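Local coordinates for protein sulfur oxygenase/reductase (Halothiobacillus neapolitanus, PDB 6QPA) that probably oxidises and disproportionates elemental sulfur with molecular oxygen at a mononuclear iron site, within a shell of 24 subunits, at residues D275-L278 against R279-N283. Residues are numbered along the deposited sequence; the frame is centred on the assembly and turned at random.
Sequences DYEL and RQIHN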
loop_
_atom_site.group_PDB
_atom_site.type_symbol
_atom_site.label_atom_id
_atom_site.label_comp_id
_atom_site.label_asym_id
_atom_site.label_seq_id
_atom_site.Cartn_x
_atom_site.Cartn_y
_atom_site.Cartn_z
ATOM N N ASP A 275 31.938 51.141 -0.160
ATOM C CA ASP A 275 32.799 52.026 0.626
ATOM C C ASP A 275 33.178 53.211 -0.255
ATOM O O ASP A 275 33.691 53.020 -1.360
ATOM C CB ASP A 275 34.051 51.311 1.140
ATOM C CG ASP A 275 34.962 52.232 1.953
ATOM O OD1 ASP A 275 35.673 53.092 1.367
ATOM O OD2 ASP A 275 34.964 52.100 3.193
ATOM N N TYR A 276 32.871 54.423 0.207
ATOM C CA TYR A 276 33.062 55.603 -0.632
ATOM C C TYR A 276 34.522 55.750 -1.066
ATOM O O TYR A 276 34.821 56.019 -2.236
ATOM C CB TYR A 276 32.589 56.862 0.112
ATOM C CG TYR A 276 32.853 58.112 -0.696
ATOM C CD1 TYR A 276 31.937 58.538 -1.659
ATOM C CD2 TYR A 276 34.022 58.846 -0.525
ATOM C CE1 TYR A 276 32.173 59.658 -2.429
ATOM C CE2 TYR A 276 34.275 59.983 -1.306
ATOM C CZ TYR A 276 33.346 60.372 -2.258
ATOM O OH TYR A 276 33.557 61.485 -3.031
ATOM N N GLU A 277 35.444 55.592 -0.125
ATOM C CA GLU A 277 36.849 55.836 -0.420
ATOM C C GLU A 277 37.396 54.801 -1.404
ATOM O O GLU A 277 38.038 55.157 -2.396
ATOM C CB GLU A 277 37.634 55.848 0.889
ATOM C CG GLU A 277 39.126 56.058 0.765
ATOM C CD GLU A 277 39.796 56.089 2.132
ATOM O OE1 GLU A 277 40.092 55.010 2.701
ATOM O OE2 GLU A 277 39.998 57.203 2.656
ATOM N N LEU A 278 37.144 53.511 -1.151
ATOM C CA LEU A 278 37.601 52.479 -2.077
ATOM C C LEU A 278 36.936 52.624 -3.435
ATOM O O LEU A 278 37.554 52.355 -4.474
ATOM C CB LEU A 278 37.328 51.095 -1.504
ATOM C CG LEU A 278 37.833 49.954 -2.401
ATOM C CD1 LEU A 278 39.343 50.039 -2.598
ATOM C CD2 LEU A 278 37.444 48.591 -1.809
ATOM N N ARG A 279 35.668 53.041 -3.439
ATOM C CA ARG A 279 34.952 53.254 -4.690
ATOM C C ARG A 279 35.650 54.282 -5.587
ATOM O O ARG A 279 35.768 54.064 -6.797
ATOM C CB ARG A 279 33.522 53.665 -4.373
ATOM C CG ARG A 279 32.643 54.015 -5.544
ATOM C CD ARG A 279 31.229 53.962 -5.053
ATOM N NE ARG A 279 30.280 54.713 -5.852
ATOM C CZ ARG A 279 28.965 54.525 -5.794
ATOM N NH1 ARG A 279 28.467 53.586 -4.998
ATOM N NH2 ARG A 279 28.151 55.262 -6.529
ATOM N N GLN A 280 36.145 55.390 -5.012
ATOM C CA GLN A 280 36.863 56.381 -5.819
ATOM C C GLN A 280 38.156 55.800 -6.377
ATOM O O GLN A 280 38.470 55.986 -7.556
ATOM C CB GLN A 280 37.189 57.628 -4.989
ATOM C CG GLN A 280 36.013 58.278 -4.281
ATOM C CD GLN A 280 34.798 58.369 -5.157
ATOM O OE1 GLN A 280 34.858 58.930 -6.240
ATOM N NE2 GLN A 280 33.678 57.821 -4.689
ATOM N N ILE A 281 38.910 55.090 -5.535
ATOM C CA ILE A 281 40.156 54.458 -5.960
ATOM C C ILE A 281 39.893 53.481 -7.099
ATOM O O ILE A 281 40.558 53.524 -8.140
ATOM C CB ILE A 281 40.816 53.750 -4.765
ATOM C CG1 ILE A 281 41.268 54.775 -3.712
ATOM C CG2 ILE A 281 41.932 52.796 -5.228
ATOM C CD1 ILE A 281 41.630 54.160 -2.372
ATOM N N HIS A 282 38.888 52.617 -6.937
ATOM C CA HIS A 282 38.634 51.582 -7.939
ATOM C C HIS A 282 38.014 52.182 -9.196
ATOM O O HIS A 282 38.399 51.820 -10.312
ATOM C CB HIS A 282 37.731 50.478 -7.351
ATOM C CG HIS A 282 37.533 49.284 -8.255
ATOM N ND1 HIS A 282 36.316 48.977 -8.833
ATOM C CD2 HIS A 282 38.384 48.305 -8.643
ATOM C CE1 HIS A 282 36.426 47.867 -9.544
ATOM N NE2 HIS A 282 37.676 47.443 -9.455
ATOM N N ASN A 283 37.063 53.115 -9.034
ATOM C CA ASN A 283 36.471 53.761 -10.201
ATOM C C ASN A 283 37.541 54.440 -11.044
ATOM O O ASN A 283 37.614 54.225 -12.256
ATOM C CB ASN A 283 35.406 54.789 -9.779
ATOM C CG ASN A 283 34.082 54.131 -9.415
ATOM O OD1 ASN A 283 33.976 52.909 -9.416
ATOM N ND2 ASN A 283 33.074 54.935 -9.110
#
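Gln280 lays its side-chain amide over one face of the Tyr276 ring, the two planes 25° apart; Gln280 NE2 lies 3.3 Å from Tyr276 CE1, over the rim of the ring rather than its centre. Gln280 CG also lies over the face of the Tyr276 ring, a CH-pi contact 4.2 Å from its centroid. A bend at chi2 (-43°) folds the glutamine back toward the start of the helix, which lets Gln280 NE2 donate a long hydrogen bond of 3.3 Å to Tyr276 O. That oxygen accepts from two donors, Gln280 N being the closer at 3.1 Å, from the other face of the carbonyl plane. The long amide bond and the contact over the ring together probably restrict the glutamine's rotation, one turn beyond the tyrosine.

Just before Tyr276, at the N-cap position, Asp275 caps the helix: OD1 takes the N-H of Leu278 at 2.9 Å in a nearly straight bond (170°), approached on the anti side of the carboxylate. Asp275 O accepts from Arg279 N at 2.9 Å, and Leu278 O receives His282 N at 2.8 Å. Leu278 and Ile281 pack against helix 172-189, where Trp185 NE1 is hydrogen-bonded to Glu277 OE1. Arg279, extended from CG to NE, donates through NH1 to Met273 O and to Ile34 O of a second subunit. This is an aspartate N-cap followed by the i+4 to i backbone bonds of an alpha-helix, at the start of helix 276-287, on a subunit interface and away from the iron site.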